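Local coordinates for protein 6-phospho-alpha-glucosidase (Merdibacter massiliensis, PDB 6VC6) that probably hydrolyses 6-phospho-alpha-glucosides to release glucose 6-phosphate, using bound NAD and a manganese ion as family 4 glycoside hydrolases do, at residues Ile81-Arg86 with Val124-Ser129; Leu143-Pro148 with Leu167-Gln172; Glu73-Met78 with His131-Tyr136. All coordinates share one frame; numbering follows the deposited sequence.

Contact 1 of 3, residues Ile81-Arg86 with Val124-Ser129. With NAD (nicotinamide-adenine-dinucleotide), chain G.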
loop_
_atom_site.group_PDB
_atom_site.type_symbol
_atom_site.label_atom_id
_atom_site.label_comp_id
_atom_site.label_asym_id
_atom_site.label_seq_id
_atom_site.Cartn_x
_atom_site.Cartn_y
_atom_site.Cartn_z
ATOM N N ILE A 81 5.785 14.443 4.273
ATOM C CA ILE A 81 5.776 13.386 5.277
ATOM C C ILE A 81 5.548 12.066 4.555
ATOM O O ILE A 81 4.488 11.861 3.948
ATOM C CB ILE A 81 4.700 13.615 6.349
ATOM C CG1 ILE A 81 4.842 15.009 6.966
ATOM C CG2 ILE A 81 4.788 12.544 7.424
ATOM C CD1 ILE A 81 6.108 15.196 7.770
ATOM N N PHE A 82 6.539 11.179 4.613
ATOM C CA PHE A 82 6.440 9.843 4.033
ATOM C C PHE A 82 6.014 8.885 5.142
ATOM O O PHE A 82 6.775 8.639 6.082
ATOM C CB PHE A 82 7.770 9.405 3.417
ATOM C CG PHE A 82 8.155 10.159 2.169
ATOM C CD1 PHE A 82 7.365 11.183 1.673
ATOM C CD2 PHE A 82 9.320 9.835 1.491
ATOM C CE1 PHE A 82 7.729 11.871 0.529
ATOM C CE2 PHE A 82 9.690 10.517 0.346
ATOM C CZ PHE A 82 8.893 11.536 -0.135
HETATM N N MSE A 83 4.805 8.347 5.033
HETATM C CA MSE A 83 4.277 7.464 6.070
HETATM C C MSE A 83 4.305 5.999 5.643
HETATM O O MSE A 83 3.707 5.627 4.634
HETATM C CB MSE A 83 2.850 7.873 6.440
HETATM C CG MSE A 83 2.653 9.372 6.584
HETATM SE SE MSE A 83 1.123 9.822 7.705
HETATM C CE MSE A 83 1.852 9.295 9.430
ATOM N N GLN A 84 5.001 5.171 6.419
ATOM C CA GLN A 84 5.088 3.737 6.156
ATOM C C GLN A 84 5.102 2.965 7.474
ATOM O O GLN A 84 5.930 2.082 7.702
ATOM C CB GLN A 84 6.313 3.406 5.303
ATOM C CG GLN A 84 7.641 3.893 5.865
ATOM C CD GLN A 84 8.826 3.378 5.071
ATOM O OE1 GLN A 84 9.977 3.518 5.484
ATOM N NE2 GLN A 84 8.547 2.776 3.920
HETATM N N MSE A 85 4.153 3.280 8.343
HETATM C CA MSE A 85 3.984 2.580 9.602
HETATM C C MSE A 85 3.292 1.257 9.409
HETATM O O MSE A 85 2.600 1.100 8.415
HETATM C CB MSE A 85 3.179 3.414 10.598
HETATM C CG MSE A 85 1.686 3.489 10.278
HETATM SE SE MSE A 85 0.519 4.071 11.747
HETATM C CE MSE A 85 1.448 5.729 12.139
ATOM N N ARG A 86 3.466 0.324 10.334
ATOM C CA ARG A 86 2.689 -0.914 10.387
ATOM C C ARG A 86 2.136 -1.026 11.803
ATOM O O ARG A 86 2.842 -1.463 12.717
ATOM C CB ARG A 86 3.533 -2.131 10.016
ATOM C CG ARG A 86 2.742 -3.431 9.958
ATOM C CD ARG A 86 3.644 -4.637 9.723
ATOM N NE ARG A 86 4.186 -4.677 8.368
ATOM C CZ ARG A 86 3.523 -5.139 7.311
ATOM N NH1 ARG A 86 4.096 -5.139 6.116
ATOM N NH2 ARG A 86 2.286 -5.596 7.450
ATOM N N VAL A 124 -6.812 3.527 14.137
ATOM C CA VAL A 124 -6.498 4.164 15.412
ATOM C C VAL A 124 -5.176 4.917 15.324
ATOM O O VAL A 124 -5.078 6.083 15.722
ATOM C CB VAL A 124 -6.477 3.115 16.539
ATOM C CG1 VAL A 124 -5.937 3.721 17.825
ATOM C CG2 VAL A 124 -7.868 2.537 16.754
ATOM N N ASP A 125 -4.140 4.264 14.791
ATOM C CA ASP A 125 -2.804 4.846 14.817
ATOM C C ASP A 125 -2.598 5.896 13.730
ATOM O O ASP A 125 -1.827 6.841 13.935
ATOM C CB ASP A 125 -1.751 3.743 14.690
ATOM C CG ASP A 125 -1.524 2.998 15.993
ATOM O OD1 ASP A 125 -2.374 3.108 16.901
ATOM O OD2 ASP A 125 -0.494 2.300 16.107
HETATM N N MSE A 126 -3.235 5.748 12.581
HETATM C CA MSE A 126 -3.103 6.727 11.518
HETATM C C MSE A 126 -3.768 8.042 11.874
HETATM O O MSE A 126 -3.166 9.083 11.651
HETATM C CB MSE A 126 -3.654 6.233 10.192
HETATM C CG MSE A 126 -2.765 5.254 9.440
HETATM SE SE MSE A 126 -1.074 5.996 8.812
HETATM C CE MSE A 126 -1.731 7.425 7.679
ATOM N N ILE A 127 -4.979 8.017 12.411
ATOM C CA ILE A 127 -5.689 9.230 12.803
ATOM C C ILE A 127 -4.960 9.931 13.944
ATOM O O ILE A 127 -4.871 11.165 13.981
ATOM C CB ILE A 127 -7.147 8.893 13.168
ATOM C CG1 ILE A 127 -7.933 8.548 11.900
ATOM C CG2 ILE A 127 -7.803 10.042 13.918
ATOM C CD1 ILE A 127 -9.335 8.063 12.156
ATOM N N GLU A 128 -4.411 9.155 14.883
ATOM C CA GLU A 128 -3.626 9.746 15.962
ATOM C C GLU A 128 -2.363 10.409 15.426
ATOM O O GLU A 128 -1.955 11.471 15.912
ATOM C CB GLU A 128 -3.275 8.674 16.995
ATOM C CG GLU A 128 -2.577 9.202 18.238
ATOM C CD GLU A 128 -1.954 8.095 19.070
ATOM O OE1 GLU A 128 -1.186 7.285 18.507
ATOM O OE2 GLU A 128 -2.236 8.030 20.285
ATOM N N SER A 129 -1.735 9.802 14.418
ATOM C CA SER A 129 -0.475 10.331 13.907
ATOM C C SER A 129 -0.691 11.592 13.078
ATOM O O SER A 129 0.088 12.547 13.182
ATOM C CB SER A 129 0.246 9.265 13.082
ATOM O OG SER A 129 1.470 9.765 12.574
HETATM P PA NAD G . 7.730 -3.088 9.532
HETATM O O1A NAD G . 9.085 -3.584 9.088
HETATM O O2A NAD G . 7.083 -3.666 10.767
HETATM O O5B NAD G . 7.804 -1.492 9.708
HETATM C C5B NAD G . 6.790 -0.795 10.425
HETATM C C4B NAD G . 7.424 0.309 11.254
HETATM O O4B NAD G . 6.433 1.270 11.624
HETATM C C3B NAD G . 8.012 -0.256 12.537
HETATM O O3B NAD G . 9.366 0.181 12.674
HETATM C C2B NAD G . 7.175 0.332 13.651
HETATM O O2B NAD G . 7.993 0.675 14.772
HETATM C C1B NAD G . 6.569 1.570 13.014
HETATM N N9A NAD G . 5.263 1.923 13.623
HETATM C C8A NAD G . 4.271 1.078 13.963
HETATM N N7A NAD G . 3.224 1.752 14.506
HETATM C C5A NAD G . 3.548 3.058 14.522
HETATM C C6A NAD G . 2.904 4.320 14.960
HETATM N N6A NAD G . 1.664 4.323 15.506
HETATM N N1A NAD G . 3.596 5.470 14.796
HETATM C C2A NAD G . 4.829 5.486 14.254
HETATM N N3A NAD G . 5.472 4.382 13.838
HETATM C C4A NAD G . 4.895 3.162 13.945
HETATM O O3 NAD G . 6.690 -3.224 8.310
HETATM P PN NAD G . 7.159 -3.286 6.773
HETATM O O1N NAD G . 7.052 -4.717 6.301
HETATM O O2N NAD G . 8.448 -2.517 6.602
HETATM O O5D NAD G . 5.972 -2.444 6.094
HETATM C C5D NAD G . 5.979 -1.019 6.153
HETATM C C4D NAD G . 4.605 -0.517 5.737
HETATM O O4D NAD G . 4.599 -0.206 4.342
HETATM C C3D NAD G . 3.552 -1.593 5.960
HETATM O O3D NAD G . 2.423 -1.011 6.616
HETATM C C2D NAD G . 3.138 -2.017 4.571
HETATM O O2D NAD G . 1.756 -2.376 4.529
HETATM C C1D NAD G . 3.413 -0.758 3.771
HETATM N N1N NAD G . 3.552 -1.021 2.340
HETATM C C2N NAD G . 2.609 -0.520 1.541
HETATM C C3N NAD G . 2.653 -0.713 0.173
HETATM C C7N NAD G . 1.565 -0.130 -0.677
HETATM O O7N NAD G . 1.455 -0.485 -1.839
HETATM N N7N NAD G . 0.737 0.758 -0.128
HETATM C C4N NAD G . 3.707 -1.432 -0.376
HETATM C C5N NAD G . 4.677 -1.950 0.477
HETATM C C6N NAD G . 4.581 -1.722 1.847
#
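M83, at the end of strand 80-83, and M85, two residues on in the loop, reach to one side of helix 113-136, where M126, D125 and S129 receive them. No hydrogen bond crosses between the two segments. The contact is mostly apolar, and three of its side chains are selenomethionines. M83 and M126 meet tip to tip, with M83 SE 3.7 Å from M126 CE. M126 bends at both chi2 and chi3, which brings its end to the strand. M85 and M126 meet through their selenium atoms, SE to SE 3.9 Å. M85 SE also lies against D125 CB. The methyl ends of M83 and M85 both come up to S129; M83 CE is 3.2 Å from S129 OG. M85 CE also touches the adenine of NAD, 3.4 Å from N1A.

Strand 80-83 and helix 113-136 belong to the Rossmann-type NAD-binding part of the family 4 fold. The loop after the strand and D125 of the helix both bind NAD.

Polar bonds go to the cofactor. D125 OD2 accepts from the adenine amine N6A at 3.0 Å, with an angle of 154°. M85 O accepts from the nicotinamide-ribose hydroxyl O3D at 2.8 Å. R86 serves the pyrophosphate. Its CG is anti to the backbone N (chi1 -176°), and the chain turns at chi3. R86 NE donates to the bridging NAD O3 at 2.9 Å and R86 NH1 to NAD O1N at 3.0 Å. NAD C3D lies over one face of the guanidinium, offset toward its rim. E109 forms a salt bridge with R86 NH2.

Contact 2 of 3, residues Leu143-Pro148 with Leu167-Gln172; sequences LNYSNP and LNICDQ. With MN (manganese (II) ion), chain E; NAD (nicotinamide-adenine-dinucleotide), chain G; G6P (6-O-phosphono-alpha-D-glucopyranose), chain F.
N144 and N168 lie side by side on one face of the sheet, on neighbouring parallel strands of a beta-alpha-beta unit, 141-144 and 166-169 joined through helix 149-159. The strands pair through N144: its N donates to L167 O at 2.9 Å, and its O accepts from I169 N at 3.2 Å. N144 ND2 donates to N168 OD1 at 2.7 Å, in the plane of that carbonyl, with the two amide planes 89° apart. ND2 gives a longer bond to S146 O, while OD1 accepts from S146 OG and weakly from S146 N. These bonds fix the rotation of the amide. L143 and L167 pack on the other face of the sheet.

Beyond the strands, the loops hold the ligands. The nicotinamide N7N donates to Y145 O at 2.9 Å and weakly to I169 O; its O7N accepts from D171 N. Y145 OH bonds to H319 O, and H319 ND1 pairs with D171 OD1. N147 ND2 donates to NAD O2D and to O3 of the sugar phosphate. C170 SG accepts from Q172 N, a capping bond, and binds manganese at 2.2 Å alongside H200, G6P O2 and O3, and NAD O7N.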
loop_
_atom_site.group_PDB
_atom_site.type_symbol
_atom_site.label_atom_id
_atom_site.label_comp_id
_atom_site.label_asym_id
_atom_site.label_seq_id
_atom_site.Cartn_x
_atom_site.Cartn_y
_atom_site.Cartn_z
ATOM N N LEU A 143 2.226 11.861 2.151
ATOM C CA LEU A 143 2.180 10.735 1.225
ATOM C C LEU A 143 2.221 9.449 2.040
ATOM O O LEU A 143 3.194 9.200 2.762
ATOM C CB LEU A 143 3.346 10.790 0.237
ATOM C CG LEU A 143 3.593 12.134 -0.454
ATOM C CD1 LEU A 143 4.670 12.002 -1.519
ATOM C CD2 LEU A 143 2.306 12.676 -1.057
ATOM N N ASN A 144 1.175 8.637 1.926
ATOM C CA ASN A 144 0.972 7.498 2.812
ATOM C C ASN A 144 1.081 6.190 2.039
ATOM O O ASN A 144 0.352 5.976 1.063
ATOM C CB ASN A 144 -0.386 7.587 3.507
ATOM C CG ASN A 144 -0.663 6.388 4.387
ATOM O OD1 ASN A 144 0.115 6.077 5.288
ATOM N ND2 ASN A 144 -1.771 5.704 4.128
ATOM N N TYR A 145 1.910 5.287 2.509
ATOM C CA TYR A 145 1.985 3.953 1.978
ATOM C C TYR A 145 1.288 2.999 2.946
ATOM O O TYR A 145 0.962 1.891 2.586
ATOM C CB TYR A 145 3.442 3.549 1.889
ATOM C CG TYR A 145 4.041 3.442 0.520
ATOM C CD1 TYR A 145 5.377 3.666 0.330
ATOM C CD2 TYR A 145 3.289 3.082 -0.564
ATOM C CE1 TYR A 145 5.955 3.544 -0.904
ATOM C CE2 TYR A 145 3.854 2.965 -1.806
ATOM C CZ TYR A 145 5.191 3.196 -1.965
ATOM O OH TYR A 145 5.767 3.084 -3.187
ATOM N N SER A 146 1.061 3.444 4.176
ATOM C CA SER A 146 0.644 2.550 5.249
ATOM C C SER A 146 -0.669 1.841 4.950
ATOM O O SER A 146 -1.651 2.464 4.595
ATOM C CB SER A 146 0.509 3.322 6.565
ATOM O OG SER A 146 1.600 4.190 6.790
ATOM N N ASN A 147 -0.668 0.529 5.143
ATOM C CA ASN A 147 -1.804 -0.330 4.831
ATOM C C ASN A 147 -2.720 -0.601 6.033
ATOM O O ASN A 147 -2.306 -0.341 7.147
ATOM C CB ASN A 147 -1.325 -1.645 4.228
ATOM C CG ASN A 147 -1.190 -1.581 2.726
ATOM O OD1 ASN A 147 -2.098 -1.156 2.034
ATOM N ND2 ASN A 147 -0.053 -2.008 2.218
ATOM N N PRO A 148 -3.925 -1.095 5.793
ATOM C CA PRO A 148 -4.440 -1.340 4.444
ATOM C C PRO A 148 -4.987 -0.069 3.825
ATOM O O PRO A 148 -5.842 0.567 4.404
ATOM C CB PRO A 148 -5.575 -2.326 4.658
ATOM C CG PRO A 148 -5.589 -2.651 6.093
ATOM C CD PRO A 148 -4.768 -1.671 6.834
ATOM N N LEU A 167 -2.492 12.080 0.546
ATOM C CA LEU A 167 -2.584 11.206 -0.617
ATOM C C LEU A 167 -2.161 9.799 -0.225
ATOM O O LEU A 167 -1.045 9.597 0.266
ATOM C CB LEU A 167 -1.716 11.725 -1.768
ATOM C CG LEU A 167 -1.831 10.937 -3.075
ATOM C CD1 LEU A 167 -3.285 10.839 -3.514
ATOM C CD2 LEU A 167 -0.979 11.566 -4.166
ATOM N N ASN A 168 -3.048 8.833 -0.444
ATOM C CA ASN A 168 -2.749 7.421 -0.242
ATOM C C ASN A 168 -2.412 6.788 -1.586
ATOM O O ASN A 168 -3.126 7.002 -2.573
ATOM C CB ASN A 168 -3.934 6.701 0.405
ATOM C CG ASN A 168 -4.340 7.318 1.730
ATOM O OD1 ASN A 168 -3.763 7.010 2.773
ATOM N ND2 ASN A 168 -5.340 8.192 1.696
ATOM N N ILE A 169 -1.321 6.019 -1.625
ATOM C CA ILE A 169 -0.835 5.417 -2.859
ATOM C C ILE A 169 -0.475 3.957 -2.615
ATOM O O ILE A 169 -0.246 3.524 -1.483
ATOM C CB ILE A 169 0.382 6.170 -3.443
ATOM C CG1 ILE A 169 1.574 6.088 -2.486
ATOM C CG2 ILE A 169 0.028 7.623 -3.738
ATOM C CD1 ILE A 169 2.637 7.133 -2.748
ATOM N N CYS A 170 -0.425 3.201 -3.710
ATOM C CA CYS A 170 -0.046 1.795 -3.702
ATOM C C CYS A 170 0.814 1.511 -4.921
ATOM O O CYS A 170 0.562 2.054 -6.001
ATOM C CB CYS A 170 -1.274 0.880 -3.714
ATOM S SG CYS A 170 -0.914 -0.878 -3.911
ATOM N N ASP A 171 1.819 0.652 -4.750
ATOM C CA ASP A 171 2.762 0.366 -5.823
ATOM C C ASP A 171 2.378 -0.854 -6.649
ATOM O O ASP A 171 3.114 -1.208 -7.575
ATOM C CB ASP A 171 4.181 0.193 -5.265
ATOM C CG ASP A 171 4.304 -0.966 -4.299
ATOM O OD1 ASP A 171 5.438 -1.224 -3.843
ATOM O OD2 ASP A 171 3.287 -1.613 -3.983
ATOM N N GLN A 172 1.239 -1.490 -6.354
ATOM C CA GLN A 172 0.844 -2.672 -7.117
ATOM C C GLN A 172 0.496 -2.342 -8.564
ATOM O O GLN A 172 0.951 -3.072 -9.463
ATOM C CB GLN A 172 -0.300 -3.394 -6.400
ATOM C CG GLN A 172 -1.022 -4.423 -7.253
ATOM C CD GLN A 172 -0.253 -5.724 -7.382
ATOM O OE1 GLN A 172 -0.628 -6.603 -8.155
ATOM N NE2 GLN A 172 0.827 -5.854 -6.619
HETATM MN MN MN E . -0.519 -1.896 -2.027
HETATM P PA NAD G . 7.730 -3.088 9.532
HETATM O O1A NAD G . 9.085 -3.584 9.088
HETATM O O2A NAD G . 7.083 -3.666 10.767
HETATM O O5B NAD G . 7.804 -1.492 9.708
HETATM C C5B NAD G . 6.790 -0.795 10.425
HETATM C C4B NAD G . 7.424 0.309 11.254
HETATM O O4B NAD G . 6.433 1.270 11.624
HETATM C C3B NAD G . 8.012 -0.256 12.537
HETATM O O3B NAD G . 9.366 0.181 12.674
HETATM C C2B NAD G . 7.175 0.332 13.651
HETATM O O2B NAD G . 7.993 0.675 14.772
HETATM C C1B NAD G . 6.569 1.570 13.014
HETATM N N9A NAD G . 5.263 1.923 13.623
HETATM C C8A NAD G . 4.271 1.078 13.963
HETATM N N7A NAD G . 3.224 1.752 14.506
HETATM C C5A NAD G . 3.548 3.058 14.522
HETATM C C6A NAD G . 2.904 4.320 14.960
HETATM N N6A NAD G . 1.664 4.323 15.506
HETATM N N1A NAD G . 3.596 5.470 14.796
HETATM C C2A NAD G . 4.829 5.486 14.254
HETATM N N3A NAD G . 5.472 4.382 13.838
HETATM C C4A NAD G . 4.895 3.162 13.945
HETATM O O3 NAD G . 6.690 -3.224 8.310
HETATM P PN NAD G . 7.159 -3.286 6.773
HETATM O O1N NAD G . 7.052 -4.717 6.301
HETATM O O2N NAD G . 8.448 -2.517 6.602
HETATM O O5D NAD G . 5.972 -2.444 6.094
HETATM C C5D NAD G . 5.979 -1.019 6.153
HETATM C C4D NAD G . 4.605 -0.517 5.737
HETATM O O4D NAD G . 4.599 -0.206 4.342
HETATM C C3D NAD G . 3.552 -1.593 5.960
HETATM O O3D NAD G . 2.423 -1.011 6.616
HETATM C C2D NAD G . 3.138 -2.017 4.571
HETATM O O2D NAD G . 1.756 -2.376 4.529
HETATM C C1D NAD G . 3.413 -0.758 3.771
HETATM N N1N NAD G . 3.552 -1.021 2.340
HETATM C C2N NAD G . 2.609 -0.520 1.541
HETATM C C3N NAD G . 2.653 -0.713 0.173
HETATM C C7N NAD G . 1.565 -0.130 -0.677
HETATM O O7N NAD G . 1.455 -0.485 -1.839
HETATM N N7N NAD G . 0.737 0.758 -0.128
HETATM C C4N NAD G . 3.707 -1.432 -0.376
HETATM C C5N NAD G . 4.677 -1.950 0.477
HETATM C C6N NAD G . 4.581 -1.722 1.847
HETATM C C1 G6P F . 2.029 -5.572 -2.592
HETATM C C2 G6P F . 1.148 -4.398 -2.143
HETATM C C3 G6P F . 1.433 -3.899 -0.737
HETATM C C4 G6P F . 1.661 -5.087 0.168
HETATM C C5 G6P F . 2.961 -5.738 -0.263
HETATM C C6 G6P F . 3.182 -7.012 0.543
HETATM O O1 G6P F . 2.709 -5.220 -3.805
HETATM O O2 G6P F . 1.303 -3.310 -3.064
HETATM O O3 G6P F . 0.340 -3.114 -0.249
HETATM O O4 G6P F . 1.764 -4.640 1.523
HETATM O O5 G6P F . 2.977 -6.110 -1.647
HETATM O O6 G6P F . 4.578 -7.287 0.589
HETATM P P G6P F . 5.159 -8.382 1.613
HETATM O O1P G6P F . 5.311 -7.599 2.896
HETATM O O2P G6P F . 4.100 -9.459 1.660
HETATM O O3P G6P F . 6.452 -8.826 0.973
#

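Contact 3 of 3, residues Glu73-Met78 with His131-Tyr136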
loop_
_atom_site.group_PDB
_atom_site.type_symbol
_atom_site.label_atom_id
_atom_site.label_comp_id
_atom_site.label_asym_id
_atom_site.label_seq_id
_atom_site.Cartn_x
_atom_site.Cartn_y
_atom_site.Cartn_z
ATOM N N GLU A 73 10.191 17.150 17.189
ATOM C CA GLU A 73 11.399 17.181 16.371
ATOM C C GLU A 73 11.128 16.708 14.950
ATOM O O GLU A 73 11.790 17.161 14.008
ATOM C CB GLU A 73 12.488 16.314 17.004
ATOM C CG GLU A 73 13.131 16.902 18.246
ATOM C CD GLU A 73 14.288 16.059 18.747
ATOM O OE1 GLU A 73 14.641 15.071 18.069
ATOM O OE2 GLU A 73 14.843 16.382 19.819
ATOM N N ALA A 74 10.162 15.807 14.773
ATOM C CA ALA A 74 9.963 15.176 13.473
ATOM C C ALA A 74 9.103 16.024 12.543
ATOM O O ALA A 74 9.415 16.148 11.354
ATOM C CB ALA A 74 9.336 13.794 13.656
ATOM N N TYR A 75 8.030 16.619 13.060
ATOM C CA TYR A 75 6.988 17.196 12.222
ATOM C C TYR A 75 7.075 18.711 12.083
ATOM O O TYR A 75 6.260 19.297 11.362
ATOM C CB TYR A 75 5.609 16.814 12.771
ATOM C CG TYR A 75 5.403 15.323 12.924
ATOM C CD1 TYR A 75 5.985 14.426 12.038
ATOM C CD2 TYR A 75 4.626 14.812 13.957
ATOM C CE1 TYR A 75 5.800 13.063 12.175
ATOM C CE2 TYR A 75 4.434 13.451 14.101
ATOM C CZ TYR A 75 5.024 12.582 13.208
ATOM O OH TYR A 75 4.836 11.225 13.347
ATOM N N LYS A 76 8.030 19.362 12.739
ATOM C CA LYS A 76 8.114 20.815 12.686
ATOM C C LYS A 76 8.789 21.265 11.395
ATOM O O LYS A 76 9.877 20.788 11.053
ATOM C CB LYS A 76 8.874 21.352 13.898
ATOM C CG LYS A 76 7.975 21.741 15.060
ATOM C CD LYS A 76 8.586 22.860 15.886
ATOM C CE LYS A 76 9.474 22.310 16.987
ATOM N NZ LYS A 76 8.675 21.711 18.092
ATOM N N ASP A 77 8.135 22.183 10.682
ATOM C CA ASP A 77 8.666 22.789 9.459
ATOM C C ASP A 77 9.025 21.721 8.422
ATOM O O ASP A 77 10.166 21.605 7.970
ATOM C CB ASP A 77 9.870 23.684 9.775
ATOM C CG ASP A 77 10.272 24.558 8.602
ATOM O OD1 ASP A 77 11.388 24.372 8.074
ATOM O OD2 ASP A 77 9.471 25.431 8.206
HETATM N N MSE A 78 8.019 20.935 8.052
HETATM C CA MSE A 78 8.207 19.877 7.069
HETATM C C MSE A 78 7.435 20.165 5.787
HETATM O O MSE A 78 6.330 20.707 5.825
HETATM C CB MSE A 78 7.778 18.526 7.646
HETATM C CG MSE A 78 8.738 17.963 8.681
HETATM SE SE MSE A 78 10.406 17.332 7.895
HETATM C CE MSE A 78 11.651 18.036 9.219
ATOM N N HIS A 131 -3.086 13.776 13.358
ATOM C CA HIS A 131 -3.411 14.875 14.263
ATOM C C HIS A 131 -2.150 15.494 14.850
ATOM O O HIS A 131 -2.064 16.717 15.006
ATOM C CB HIS A 131 -4.337 14.384 15.376
ATOM C CG HIS A 131 -5.785 14.373 14.996
ATOM N ND1 HIS A 131 -6.442 15.490 14.526
ATOM C CD2 HIS A 131 -6.704 13.379 15.019
ATOM C CE1 HIS A 131 -7.702 15.185 14.275
ATOM N NE2 HIS A 131 -7.888 13.909 14.566
ATOM N N GLN A 132 -1.178 14.659 15.185
ATOM C CA GLN A 132 0.089 15.168 15.676
ATOM C C GLN A 132 0.813 15.977 14.619
ATOM O O GLN A 132 1.330 17.046 14.906
ATOM C CB GLN A 132 0.982 14.033 16.152
ATOM C CG GLN A 132 0.544 13.403 17.455
ATOM C CD GLN A 132 1.509 12.341 17.933
ATOM O OE1 GLN A 132 2.344 11.869 17.182
ATOM N NE2 GLN A 132 1.399 11.973 19.191
ATOM N N ILE A 133 0.821 15.473 13.391
ATOM C CA ILE A 133 1.514 16.127 12.295
ATOM C C ILE A 133 0.910 17.493 12.017
ATOM O O ILE A 133 1.619 18.456 11.817
ATOM C CB ILE A 133 1.432 15.279 11.008
ATOM C CG1 ILE A 133 2.167 13.950 11.184
ATOM C CG2 ILE A 133 1.990 16.034 9.815
ATOM C CD1 ILE A 133 1.806 12.915 10.150
ATOM N N ARG A 134 -0.412 17.555 12.022
ATOM C CA ARG A 134 -1.138 18.778 11.737
ATOM C C ARG A 134 -0.949 19.822 12.828
ATOM O O ARG A 134 -1.168 21.003 12.613
ATOM C CB ARG A 134 -2.608 18.492 11.455
ATOM C CG ARG A 134 -2.849 17.814 10.117
ATOM C CD ARG A 134 -1.951 18.370 9.030
ATOM N NE ARG A 134 -2.331 17.897 7.711
ATOM C CZ ARG A 134 -1.514 17.839 6.670
ATOM N NH1 ARG A 134 -1.949 17.394 5.513
ATOM N NH2 ARG A 134 -0.261 18.227 6.782
ATOM N N GLN A 135 -0.581 19.356 14.013
ATOM C CA GLN A 135 -0.231 20.223 15.127
ATOM C C GLN A 135 1.004 21.083 14.830
ATOM O O GLN A 135 1.104 22.205 15.296
ATOM C CB GLN A 135 -0.031 19.411 16.406
ATOM C CG GLN A 135 -1.254 19.364 17.304
ATOM C CD GLN A 135 -1.222 18.220 18.306
ATOM O OE1 GLN A 135 -0.179 17.893 18.866
ATOM N NE2 GLN A 135 -2.376 17.616 18.545
ATOM N N TYR A 136 1.970 20.521 14.118
ATOM C CA TYR A 136 3.189 21.243 13.778
ATOM C C TYR A 136 3.308 21.796 12.353
ATOM O O TYR A 136 3.736 22.923 12.162
ATOM C CB TYR A 136 4.397 20.383 14.110
ATOM C CG TYR A 136 4.367 19.891 15.525
ATOM C CD1 TYR A 136 4.847 20.670 16.554
ATOM C CD2 TYR A 136 3.842 18.657 15.833
ATOM C CE1 TYR A 136 4.814 20.225 17.854
ATOM C CE2 TYR A 136 3.804 18.203 17.127
ATOM C CZ TYR A 136 4.293 18.991 18.135
ATOM O OH TYR A 136 4.256 18.544 19.424
HETATM O O HOH W 1 2.921 10.417 14.954
HETATM O O HOH W 2 6.001 24.367 11.314
#
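Y75 lays its ring on I133. The I133 CG1 carbon sits over the centre of the ring, 3.6 Å from the Y75 centroid and 5° off the normal, a nearly ideal CH-pi contact. Y75 CG is anti to the carbonyl carbon (chi1 -55°), which puts the ring over I133, with CE2 near Q132 OE1. Y136 brings its CB to 3.5 Å from Y75 O, and its CD2 lies near the plane of the Y75 ring, at the edge. This is the closely packed part.

The looser side faces solvent: K76 is exposed and Y136 partly so. K76 passes obliquely beside Y136, with K76 CG 3.6 Å from Y136 CD1. Two waters bridge the segments. One lies in the plane of the Y75 ring, 2.6 Å from Y75 OH, and donates to Q132 OE1 at 2.7 Å. The other accepts from D77 N and donates to Y136 O.

The contact joins the end of helix 71-75 to the C-terminal part of helix 113-136. S137 OG adds bonds to Y75 O and M78 N. Y75 also packs on F38 and on V9 of strand 4-9, while I133 touches I142 of strand 141-144.

In the fold
Contacts 1 and 2 are buried, and contact 2 lies nearest the centre of the chain. Contact 3 is partly exposed, farther out. Strands 80-83 and 141-144 are neighbours in one sheet, so contacts 1 and 2 are joined by probable backbone hydrogen bonds, M83 O to Y145 N and I81 O to L143 N. Both touch NAD, contact 1 from the adenine to the nicotinamide ribose, contact 2 at that ribose and the nicotinamide. Contacts 1 and 3 share helix 113-136, and I133 CD1 packs on M83 CE. Contacts 2 and 3 do not touch. Chemistry follows place: strand pairing and metal ligation in contact 2, selenomethionine packing in contact 1, a CH-pi contact and water bridges in contact 3.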